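Side-chain contacts in Lmo0131 protein (Listeria monocytogenes, PDB 4Q6J), which probably hydrolyses the second messenger cyclic di-GMP, as a TIM-barrel protein of the EAL phosphodiesterase family: residues Asp58-Leu62 with Leu63-Arg67; Asp13-Arg17 with Asn18-Leu22; Val199-Cys202 with His203-Gly207. All blocks are in the same frame, centred on the assembly; numbering follows the deposited sequence.

Interaction 1 of 3, residues Asp58-Leu62 with Leu63-Arg67; sequences DDIVL and LNATR
I60 meets A65 and T66 through its CG2 methyl, which makes most of the apolar contact. CG2 is anti to the backbone N of I60, and this puts it beside its own carbonyl carbon, on the side where A65 and T66 come back. I60 CG2 lies 3.6 Å from T66 CG2 and 4.0 Å from A65 CB. I60 CG2 is also 3.4 Å from T66 N, at the start of the next helix. V61 adds a looser touch, with its CG2 4.3 Å from T66 CG2. The CB of L63 packs on D59 O at 3.2 Å, beside the polar bonds.

Those bonds are all between backbone atoms. L63 N binds D59 O at 2.8 Å and makes a second, weak bond to I60 O. The bond from A65 N to I60 O, 2.7 Å, is nearly straight at 176°. N64 N binds V61 O, also at 2.7 Å, but from well above the carbonyl plane, 64° out of it. The carbonyls of D59, I60 and V61 thus find donors in the turn.

The N64 side chain has two conformers. In one of them OD1 accepts a hydrogen bond from A136 N of the second subunit, so this link may not always be made. L63 packs back on W12 and R16 of helix 8-16, within the same chain.

N64 has positive phi and is the C-prime residue of a Schellman motif that ends helix 53-62. A65 follows as the N-cap position of helix 66-83, so the arrangement is a tight helix-to-helix corner in an EAL domain.

Interaction 2 of 3, residues Asp13-Arg17 with Asn18-Leu22; sequences DAIRR and NSYLL
I15 and Y20 share a water that three groups grip. It donates to I15 O at 2.7 Å and to N18 OD1 at 2.5 Å. It accepts from Y20 OH at 2.9 Å. The water ties the helix end to the first side chain of the strand. The Y20 CG lies anti to its own carbonyl carbon (chi1 -57°), and the ring reaches back to I15 at the helix end. Y20 OH passes 4.1 Å from I15 CG2.

The backbone turns sharply here. S19 N binds A14 O at 3.0 Å, and N18 N makes a weak bond to I15 O. These two bonds, with the positive phi of N18, make a Schellman motif closing helix 8-16 just before strand 20-29 of the EAL domain. S19 is also the centre of an inverse gamma turn. S19 CB rests 3.2 Å from A14 O, while S19 OG turns to K45 O on strand 35-45.

R17 reaches back along the helix. R17 NH2 forms a salt bridge with D13 OD2 at 2.7 Å in one of the two D13 conformers, so the pairing may not be permanent, and the hydrogen bond within it is weak. One guanidinium face lies over D13 CB, near the rim of the group.

Interaction 3 of 3, residues Val199-Cys202 with His203-Gly207; sequences VNLC and HDLGG
V199 and H203 lie side by side one helical turn apart and point the same way. V199 CG1 comes within 3.4 Å of H203 CE1. V199 O sits over one face of the imidazole, near its rim, and also accepts the backbone bond from H203 N at 3.0 Å. H203 CG is anti to its carbonyl carbon (chi1 -68°), which swings the ring over the V199 carbonyl oxygen. G207 O lies at the ring edge, in its plane.

L201 and L205 are also aligned side by side, with their CD1 methyls 4.0 Å apart. Both pack on I193 of the fourth subunit. N200 and D204 instead cross at an angle, though the N200 side chain has two conformers and its amide setting is uncertain.

Helix 189-204 ends in a Schellman motif. G206, with positive phi, sends its N to H203 O at 2.8 Å, and G207 N binds C202 O at 2.7 Å. The chain then enters strand 208-211, completing a beta-alpha-beta unit of the barrel.

H203 NE2 is hydrogen-bonded to D229 OD2 outside the turn. That carboxylate, together with the carbonyl oxygens of V199 and G207 near the ring, would probably favour a positively charged imidazole.

Interactions 1 and 2 are neighbours, with centres 11 Å apart. I15 CG2 packs on L63 CD1 at 3.7 Å, and I60 CD1 is 3.7 Å from I15 CG1. The last turn of helix 8-16 therefore packs on the corner after helix 53-62. Interaction 3 lies on the opposite side of the chain's centre. Its nearest atoms are about 28 Å from interaction 1 and about 24 Å from interaction 2. All three close a helix with a Schellman motif. Interaction 3 leads into the N-terminal end of strand 208-211, whereas active sites of TIM barrels lie at the C-terminal strand ends. All three have residues that touch other subunits; in interaction 2 it is R16.

Interaction 1 of 3, residues Asp58-Leu62 with Leu63-Arg67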
ATOM      1  N   ASP B  58       5.922 -11.425  11.201  1.00 52.47           N
ATOM      2  CA  ASP B  58       4.493 -11.424  11.388  1.00 54.99           C
ATOM      3  C   ASP B  58       4.223 -11.690  12.841  1.00 52.71           C
ATOM      4  O   ASP B  58       3.404 -11.047  13.465  1.00 58.38           O
ATOM      5  CB  ASP B  58       3.842 -12.517  10.539  1.00 42.95           C
ATOM      6  CG  ASP B  58       3.145 -11.973   9.312  1.00 53.49           C
ATOM      7  OD1 ASP B  58       3.531 -12.351   8.193  1.00 60.10           O
ATOM      8  OD2 ASP B  58       2.210 -11.169   9.464  1.00 61.38           O
ATOM      9  N   ASP B  59       4.960 -12.636  13.387  1.00 44.91           N
ATOM     10  CA  ASP B  59       4.765 -13.049  14.752  1.00 37.32           C
ATOM     11  C   ASP B  59       5.046 -11.920  15.756  1.00 42.94           C
ATOM     12  O   ASP B  59       4.318 -11.763  16.715  1.00 40.71           O
ATOM     13  CB  ASP B  59       5.595 -14.290  15.007  1.00 39.52           C
ATOM     14  CG  ASP B  59       5.417 -15.323  13.922  1.00 40.68           C
ATOM     15  OD1 ASP B  59       6.237 -15.370  12.987  1.00 52.41           O
ATOM     16  OD2 ASP B  59       4.444 -16.072  14.012  1.00 36.99           O
ATOM     17  N   ILE B  60       6.081 -11.126  15.508  1.00 45.86           N
ATOM     18  CA  ILE B  60       6.464 -10.061  16.436  1.00 29.58           C
ATOM     19  C   ILE B  60       5.365  -9.009  16.627  1.00 34.86           C
ATOM     20  O   ILE B  60       5.039  -8.644  17.733  1.00 31.89           O
ATOM     21  CB  ILE B  60       7.740  -9.347  15.913  1.00 36.58           C
ATOM     22  CG1 ILE B  60       8.934 -10.305  15.863  1.00 38.04           C
ATOM     23  CG2 ILE B  60       8.066  -8.101  16.718  1.00 46.15           C
ATOM     24  CD1 ILE B  60       9.713 -10.390  17.156  1.00 38.20           C
ATOM     25  N   VAL B  61       4.791  -8.560  15.523  1.00 38.95           N
ATOM     26  CA  VAL B  61       3.638  -7.684  15.501  1.00 28.70           C
ATOM     27  C   VAL B  61       2.457  -8.310  16.246  1.00 39.03           C
ATOM     28  O   VAL B  61       1.930  -7.731  17.186  1.00 45.22           O
ATOM     29  CB  VAL B  61       3.258  -7.389  14.049  1.00 31.36           C
ATOM     30  CG1 VAL B  61       1.839  -6.879  13.954  1.00 26.76           C
ATOM     31  CG2 VAL B  61       4.267  -6.424  13.420  1.00 30.25           C
ATOM     32  N   LEU B  62       2.064  -9.510  15.845  1.00 34.04           N
ATOM     33  CA  LEU B  62       0.971 -10.228  16.518  1.00 35.13           C
ATOM     34  C   LEU B  62       1.213 -10.518  18.012  1.00 28.62           C
ATOM     35  O   LEU B  62       0.279 -10.695  18.797  1.00 24.52           O
ATOM     36  CB  LEU B  62       0.678 -11.522  15.764  1.00 39.33           C
ATOM     37  CG  LEU B  62       0.292 -11.196  14.318  1.00 37.87           C
ATOM     38  CD1 LEU B  62       0.746 -12.275  13.348  1.00 33.50           C
ATOM     39  CD2 LEU B  62      -1.220 -10.894  14.204  1.00 40.23           C
ATOM     40  N   LEU B  63       2.477 -10.577  18.394  1.00 24.96           N
ATOM     41  CA  LEU B  63       2.822 -10.758  19.788  1.00 21.77           C
ATOM     42  C   LEU B  63       3.161  -9.402  20.423  1.00 26.51           C
ATOM     43  O   LEU B  63       3.586  -9.349  21.572  1.00 40.87           O
ATOM     44  CB  LEU B  63       3.980 -11.760  19.946  1.00 22.42           C
ATOM     45  CG  LEU B  63       3.698 -13.266  20.014  1.00 29.77           C
ATOM     46  CD1 LEU B  63       4.917 -14.037  20.500  1.00 24.73           C
ATOM     47  CD2 LEU B  63       2.504 -13.558  20.913  1.00 25.64           C
ATOM     48  N   ASN B  64       2.912  -8.326  19.673  0.57 25.40           N
ATOM     49  CA  ASN B  64       3.289  -6.952  20.048  0.57 28.49           C
ATOM     50  C   ASN B  64       4.677  -6.848  20.717  0.57 24.94           C
ATOM     51  O   ASN B  64       4.844  -6.190  21.746  0.57 28.31           O
ATOM     52  CB  ASN B  64       2.177  -6.240  20.854  0.57 28.01           C
ATOM     53  CG  ASN B  64       0.934  -5.890  19.997  0.57 31.70           C
ATOM     54  OD1 ASN B  64       0.801  -4.772  19.471  0.57 24.97           O
ATOM     55  ND2 ASN B  64       0.014  -6.844  19.876  0.57 24.22           N
ATOM     56  N   ALA B  65       5.656  -7.509  20.101  1.00 19.52           N
ATOM     57  CA  ALA B  65       7.030  -7.599  20.622  1.00 22.63           C
ATOM     58  C   ALA B  65       8.041  -6.645  19.951  1.00 19.53           C
ATOM     59  O   ALA B  65       9.240  -6.686  20.235  1.00 17.37           O
ATOM     60  CB  ALA B  65       7.535  -9.050  20.533  1.00 24.28           C
ATOM     61  N   THR B  66       7.532  -5.762  19.103  1.00 21.99           N
ATOM     62  CA  THR B  66       8.376  -4.870  18.328  1.00 22.60           C
ATOM     63  C   THR B  66       9.233  -4.004  19.246  1.00 20.48           C
ATOM     64  O   THR B  66      10.345  -3.689  18.906  1.00 17.13           O
ATOM     65  CB  THR B  66       7.607  -3.951  17.334  1.00 25.78           C
ATOM     66  OG1 THR B  66       6.523  -3.308  17.985  1.00 39.24           O
ATOM     67  CG2 THR B  66       7.091  -4.726  16.138  1.00 25.94           C
ATOM     68  N   ARG B  67       8.705  -3.611  20.395  1.00 17.92           N
ATOM     69  CA  ARG B  67       9.463  -2.751  21.272  1.00 16.86           C
ATOM     70  C   ARG B  67      10.663  -3.468  21.880  1.00 19.50           C
ATOM     71  O   ARG B  67      11.767  -2.913  21.884  1.00 17.96           O
ATOM     72  CB  ARG B  67       8.592  -2.124  22.340  1.00 22.01           C
ATOM     73  CG  ARG B  67       9.379  -1.172  23.225  1.00 18.94           C
ATOM     74  CD  ARG B  67      10.196  -0.151  22.457  1.00 21.23           C
ATOM     75  NE  ARG B  67      11.034   0.583  23.395  1.00 20.78           N
ATOM     76  CZ  ARG B  67      10.666   1.692  24.034  1.00 28.40           C
ATOM     77  NH1 ARG B  67       9.483   2.253  23.817  1.00 26.29           N
ATOM     78  NH2 ARG B  67      11.496   2.262  24.891  1.00 28.37           N
TER

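Interaction 2 of 3, residues Asp13-Arg17 with Asn18-Leu22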
ATOM      1  N   ASP B  13       7.609 -18.940  21.029  0.51 19.16           N
ATOM      2  CA  ASP B  13       8.271 -19.108  22.315  0.51 20.80           C
ATOM      3  C   ASP B  13       9.649 -18.451  22.327  0.51 24.06           C
ATOM      4  O   ASP B  13      10.093 -17.965  23.364  0.51 25.14           O
ATOM      5  CB  ASP B  13       8.356 -20.572  22.721  0.51 23.27           C
ATOM      6  CG  ASP B  13       8.430 -20.745  24.229  0.51 28.09           C
ATOM      7  OD1 ASP B  13       8.224 -19.744  24.958  0.51 29.05           O
ATOM      8  OD2 ASP B  13       8.676 -21.881  24.687  0.51 32.31           O
ATOM      9  N   ALA B  14      10.321 -18.413  21.181  1.00 17.46           N
ATOM     10  CA  ALA B  14      11.613 -17.735  21.114  1.00 19.20           C
ATOM     11  C   ALA B  14      11.442 -16.216  21.281  1.00 15.00           C
ATOM     12  O   ALA B  14      12.178 -15.563  21.976  1.00 19.27           O
ATOM     13  CB  ALA B  14      12.310 -18.068  19.831  1.00 18.08           C
ATOM     14  N   ILE B  15      10.439 -15.663  20.638  1.00 16.84           N
ATOM     15  CA  ILE B  15      10.104 -14.262  20.804  1.00 16.41           C
ATOM     16  C   ILE B  15       9.757 -13.898  22.271  1.00 22.25           C
ATOM     17  O   ILE B  15      10.076 -12.812  22.752  1.00 19.64           O
ATOM     18  CB  ILE B  15       8.933 -13.938  19.901  1.00 14.14           C
ATOM     19  CG1 ILE B  15       9.397 -13.830  18.465  1.00 15.76           C
ATOM     20  CG2 ILE B  15       8.303 -12.672  20.298  1.00 23.60           C
ATOM     21  CD1 ILE B  15       8.280 -13.859  17.528  1.00 16.41           C
ATOM     22  N   ARG B  16       9.107 -14.812  22.981  1.00 27.95           N
ATOM     23  CA  ARG B  16       8.797 -14.612  24.406  1.00 22.52           C
ATOM     24  C   ARG B  16      10.027 -14.703  25.313  1.00 26.23           C
ATOM     25  O   ARG B  16      10.128 -13.983  26.307  1.00 30.84           O
ATOM     26  CB  ARG B  16       7.727 -15.598  24.872  1.00 22.59           C
ATOM     27  CG  ARG B  16       6.372 -15.306  24.265  1.00 38.79           C
ATOM     28  CD  ARG B  16       5.237 -15.618  25.215  1.00 42.17           C
ATOM     29  NE  ARG B  16       3.939 -15.442  24.574  1.00 37.31           N
ATOM     30  CZ  ARG B  16       3.356 -16.373  23.836  1.00 35.73           C
ATOM     31  NH1 ARG B  16       3.967 -17.531  23.637  1.00 48.81           N
ATOM     32  NH2 ARG B  16       2.173 -16.151  23.296  1.00 30.74           N
ATOM     33  N   ARG B  17      10.956 -15.592  24.967  1.00 27.51           N
ATOM     34  CA  ARG B  17      12.249 -15.640  25.633  1.00 24.29           C
ATOM     35  C   ARG B  17      13.128 -14.415  25.307  1.00 26.95           C
ATOM     36  O   ARG B  17      14.225 -14.298  25.841  1.00 29.30           O
ATOM     37  CB  ARG B  17      13.008 -16.912  25.258  1.00 27.24           C
ATOM     38  CG  ARG B  17      12.278 -18.216  25.551  1.00 39.10           C
ATOM     39  CD  ARG B  17      12.886 -19.374  24.736  1.00 47.52           C
ATOM     40  NE  ARG B  17      12.023 -20.558  24.605  1.00 57.80           N
ATOM     41  CZ  ARG B  17      11.848 -21.241  23.470  1.00 49.91           C
ATOM     42  NH1 ARG B  17      12.469 -20.857  22.357  1.00 34.64           N
ATOM     43  NH2 ARG B  17      11.054 -22.308  23.444  1.00 44.01           N
ATOM     44  N   ASN B  18      12.646 -13.510  24.451  1.00 23.87           N
ATOM     45  CA  ASN B  18      13.460 -12.401  23.932  1.00 25.14           C
ATOM     46  C   ASN B  18      14.780 -12.925  23.414  1.00 23.74           C
ATOM     47  O   ASN B  18      15.863 -12.390  23.684  1.00 21.43           O
ATOM     48  CB  ASN B  18      13.692 -11.309  24.976  1.00 25.23           C
ATOM     49  CG  ASN B  18      12.711 -10.161  24.836  1.00 39.44           C
ATOM     50  OD1 ASN B  18      12.416  -9.718  23.725  1.00 52.21           O
ATOM     51  ND2 ASN B  18      12.187  -9.685  25.961  1.00 42.25           N
ATOM     52  N   SER B  19      14.664 -13.998  22.663  1.00 18.80           N
ATOM     53  CA  SER B  19      15.795 -14.745  22.208  1.00 19.65           C
ATOM     54  C   SER B  19      16.328 -14.209  20.846  1.00 18.74           C
ATOM     55  O   SER B  19      16.195 -14.875  19.827  1.00 21.57           O
ATOM     56  CB  SER B  19      15.343 -16.209  22.135  1.00 21.01           C
ATOM     57  OG  SER B  19      16.414 -17.072  21.921  1.00 26.47           O
ATOM     58  N   TYR B  20      16.928 -13.012  20.840  1.00 18.25           N
ATOM     59  CA  TYR B  20      17.432 -12.397  19.602  1.00 18.09           C
ATOM     60  C   TYR B  20      18.943 -12.464  19.537  1.00 17.95           C
ATOM     61  O   TYR B  20      19.590 -12.577  20.566  1.00 23.98           O
ATOM     62  CB  TYR B  20      17.009 -10.931  19.506  1.00 14.29           C
ATOM     63  CG  TYR B  20      15.515 -10.692  19.571  1.00 15.57           C
ATOM     64  CD1 TYR B  20      14.706 -10.937  18.476  1.00 15.54           C
ATOM     65  CD2 TYR B  20      14.920 -10.205  20.719  1.00 17.89           C
ATOM     66  CE1 TYR B  20      13.343 -10.724  18.525  1.00 16.39           C
ATOM     67  CE2 TYR B  20      13.565  -9.986  20.780  1.00 22.44           C
ATOM     68  CZ  TYR B  20      12.779 -10.241  19.680  1.00 19.19           C
ATOM     69  OH  TYR B  20      11.426 -10.018  19.750  1.00 22.30           O
ATOM     70  N   LEU B  21      19.498 -12.403  18.333  1.00 13.35           N
ATOM     71  CA  LEU B  21      20.938 -12.229  18.154  1.00 14.84           C
ATOM     72  C   LEU B  21      21.147 -11.050  17.247  1.00 14.92           C
ATOM     73  O   LEU B  21      20.380 -10.855  16.344  1.00 16.05           O
ATOM     74  CB  LEU B  21      21.568 -13.447  17.471  1.00 17.98           C
ATOM     75  CG  LEU B  21      21.550 -14.808  18.163  1.00 17.90           C
ATOM     76  CD1 LEU B  21      22.080 -15.858  17.223  1.00 20.20           C
ATOM     77  CD2 LEU B  21      22.367 -14.753  19.415  1.00 17.39           C
ATOM     78  N   LEU B  22      22.190 -10.257  17.454  1.00 12.88           N
ATOM     79  CA  LEU B  22      22.477  -9.224  16.478  1.00 13.22           C
ATOM     80  C   LEU B  22      23.647  -9.726  15.623  1.00 13.60           C
ATOM     81  O   LEU B  22      24.707 -10.062  16.147  1.00 14.24           O
ATOM     82  CB  LEU B  22      22.805  -7.896  17.151  1.00 12.06           C
ATOM     83  CG  LEU B  22      22.695  -6.672  16.247  1.00 15.18           C
ATOM     84  CD1 LEU B  22      21.260  -6.496  15.823  1.00 15.19           C
ATOM     85  CD2 LEU B  22      23.231  -5.405  16.901  1.00 12.08           C
TER
HETATM   86  O   HOH W   1      10.314 -10.125  22.446  1.00 21.41           O

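Interaction 3 of 3, residues Val199-Cys202 with His203-Gly207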
ATOM      1  N   VAL B 199      24.429   9.135  -6.997  1.00 10.71           N
ATOM      2  CA  VAL B 199      25.644   9.338  -6.227  1.00 12.41           C
ATOM      3  C   VAL B 199      26.083  10.806  -6.162  1.00 11.83           C
ATOM      4  O   VAL B 199      26.358  11.314  -5.092  1.00 11.97           O
ATOM      5  CB  VAL B 199      26.792   8.461  -6.758  1.00 11.84           C
ATOM      6  CG1 VAL B 199      28.105   8.830  -6.085  1.00 11.21           C
ATOM      7  CG2 VAL B 199      26.458   7.005  -6.564  1.00 11.76           C
ATOM      8  N   ASN B 200      26.133  11.475  -7.309  0.52 13.65           N
ATOM      9  CA  ASN B 200      26.532  12.886  -7.347  0.52 11.76           C
ATOM     10  C   ASN B 200      25.538  13.796  -6.615  0.52 12.24           C
ATOM     11  O   ASN B 200      25.919  14.808  -6.039  0.52 12.60           O
ATOM     12  CB  ASN B 200      26.749  13.364  -8.784  0.52 17.35           C
ATOM     13  CG  ASN B 200      27.303  14.784  -8.857  0.52 27.53           C
ATOM     14  OD1 ASN B 200      26.579  15.725  -9.188  0.52 34.06           O
ATOM     15  ND2 ASN B 200      28.590  14.944  -8.546  0.52 22.46           N
ATOM     16  N   LEU B 201      24.264  13.414  -6.630  1.00 13.97           N
ATOM     17  CA  LEU B 201      23.251  14.128  -5.879  1.00 10.81           C
ATOM     18  C   LEU B 201      23.532  14.015  -4.371  1.00 12.56           C
ATOM     19  O   LEU B 201      23.545  15.008  -3.652  1.00 11.53           O
ATOM     20  CB  LEU B 201      21.874  13.588  -6.214  1.00 12.19           C
ATOM     21  CG  LEU B 201      20.726  14.147  -5.346  1.00 14.77           C
ATOM     22  CD1 LEU B 201      20.631  15.697  -5.363  1.00 15.69           C
ATOM     23  CD2 LEU B 201      19.408  13.482  -5.736  1.00 14.28           C
ATOM     24  N   CYS B 202      23.741  12.793  -3.893  0.76 11.69           N
ATOM     25  CA  CYS B 202      24.096  12.569  -2.492  0.76 12.65           C
ATOM     26  C   CYS B 202      25.322  13.356  -2.052  0.76 13.09           C
ATOM     27  O   CYS B 202      25.342  13.932  -0.965  0.76 13.36           O
ATOM     28  CB  CYS B 202      24.312  11.101  -2.263  0.76 12.71           C
ATOM     29  SG  CYS B 202      22.751  10.264  -2.353  0.76 16.62           S
ATOM     30  N   HIS B 203      26.332  13.382  -2.909  1.00 12.76           N
ATOM     31  CA  HIS B 203      27.541  14.144  -2.641  1.00 11.63           C
ATOM     32  C   HIS B 203      27.278  15.647  -2.653  1.00 13.96           C
ATOM     33  O   HIS B 203      27.781  16.392  -1.798  1.00 14.84           O
ATOM     34  CB  HIS B 203      28.603  13.792  -3.660  1.00 11.68           C
ATOM     35  CG  HIS B 203      29.109  12.390  -3.525  1.00 12.71           C
ATOM     36  ND1 HIS B 203      29.855  11.775  -4.495  1.00 13.14           N
ATOM     37  CD2 HIS B 203      28.980  11.497  -2.519  1.00 15.21           C
ATOM     38  CE1 HIS B 203      30.175  10.557  -4.095  1.00 11.71           C
ATOM     39  NE2 HIS B 203      29.655  10.366  -2.902  1.00 12.46           N
ATOM     40  N   ASP B 204      26.484  16.092  -3.617  1.00 10.66           N
ATOM     41  CA  ASP B 204      26.073  17.497  -3.660  1.00 13.60           C
ATOM     42  C   ASP B 204      25.179  17.868  -2.477  1.00 17.36           C
ATOM     43  O   ASP B 204      25.154  19.012  -2.070  1.00 15.52           O
ATOM     44  CB  ASP B 204      25.381  17.814  -4.975  1.00 16.01           C
ATOM     45  CG  ASP B 204      26.334  17.762  -6.151  1.00 16.21           C
ATOM     46  OD1 ASP B 204      27.554  17.626  -5.957  1.00 17.30           O
ATOM     47  OD2 ASP B 204      25.862  17.859  -7.284  1.00 22.20           O
ATOM     48  N   LEU B 205      24.472  16.906  -1.902  1.00 15.15           N
ATOM     49  CA  LEU B 205      23.818  17.144  -0.634  1.00 18.22           C
ATOM     50  C   LEU B 205      24.773  17.019   0.568  1.00 16.74           C
ATOM     51  O   LEU B 205      24.364  17.243   1.701  1.00 24.94           O
ATOM     52  CB  LEU B 205      22.656  16.189  -0.464  1.00 15.73           C
ATOM     53  CG  LEU B 205      21.563  16.490  -1.466  1.00 13.46           C
ATOM     54  CD1 LEU B 205      20.527  15.394  -1.389  1.00 12.63           C
ATOM     55  CD2 LEU B 205      20.974  17.891  -1.224  1.00 16.38           C
ATOM     56  N   GLY B 206      26.014  16.624   0.312  1.00 12.84           N
ATOM     57  CA  GLY B 206      26.991  16.477   1.366  1.00 14.08           C
ATOM     58  C   GLY B 206      26.838  15.182   2.150  1.00 17.57           C
ATOM     59  O   GLY B 206      27.173  15.119   3.337  1.00 18.19           O
ATOM     60  N   GLY B 207      26.334  14.143   1.494  1.00 12.22           N
ATOM     61  CA  GLY B 207      26.237  12.844   2.123  1.00 11.93           C
ATOM     62  C   GLY B 207      27.116  11.841   1.400  1.00 14.81           C
ATOM     63  O   GLY B 207      27.943  12.221   0.546  1.00 13.76           O
TER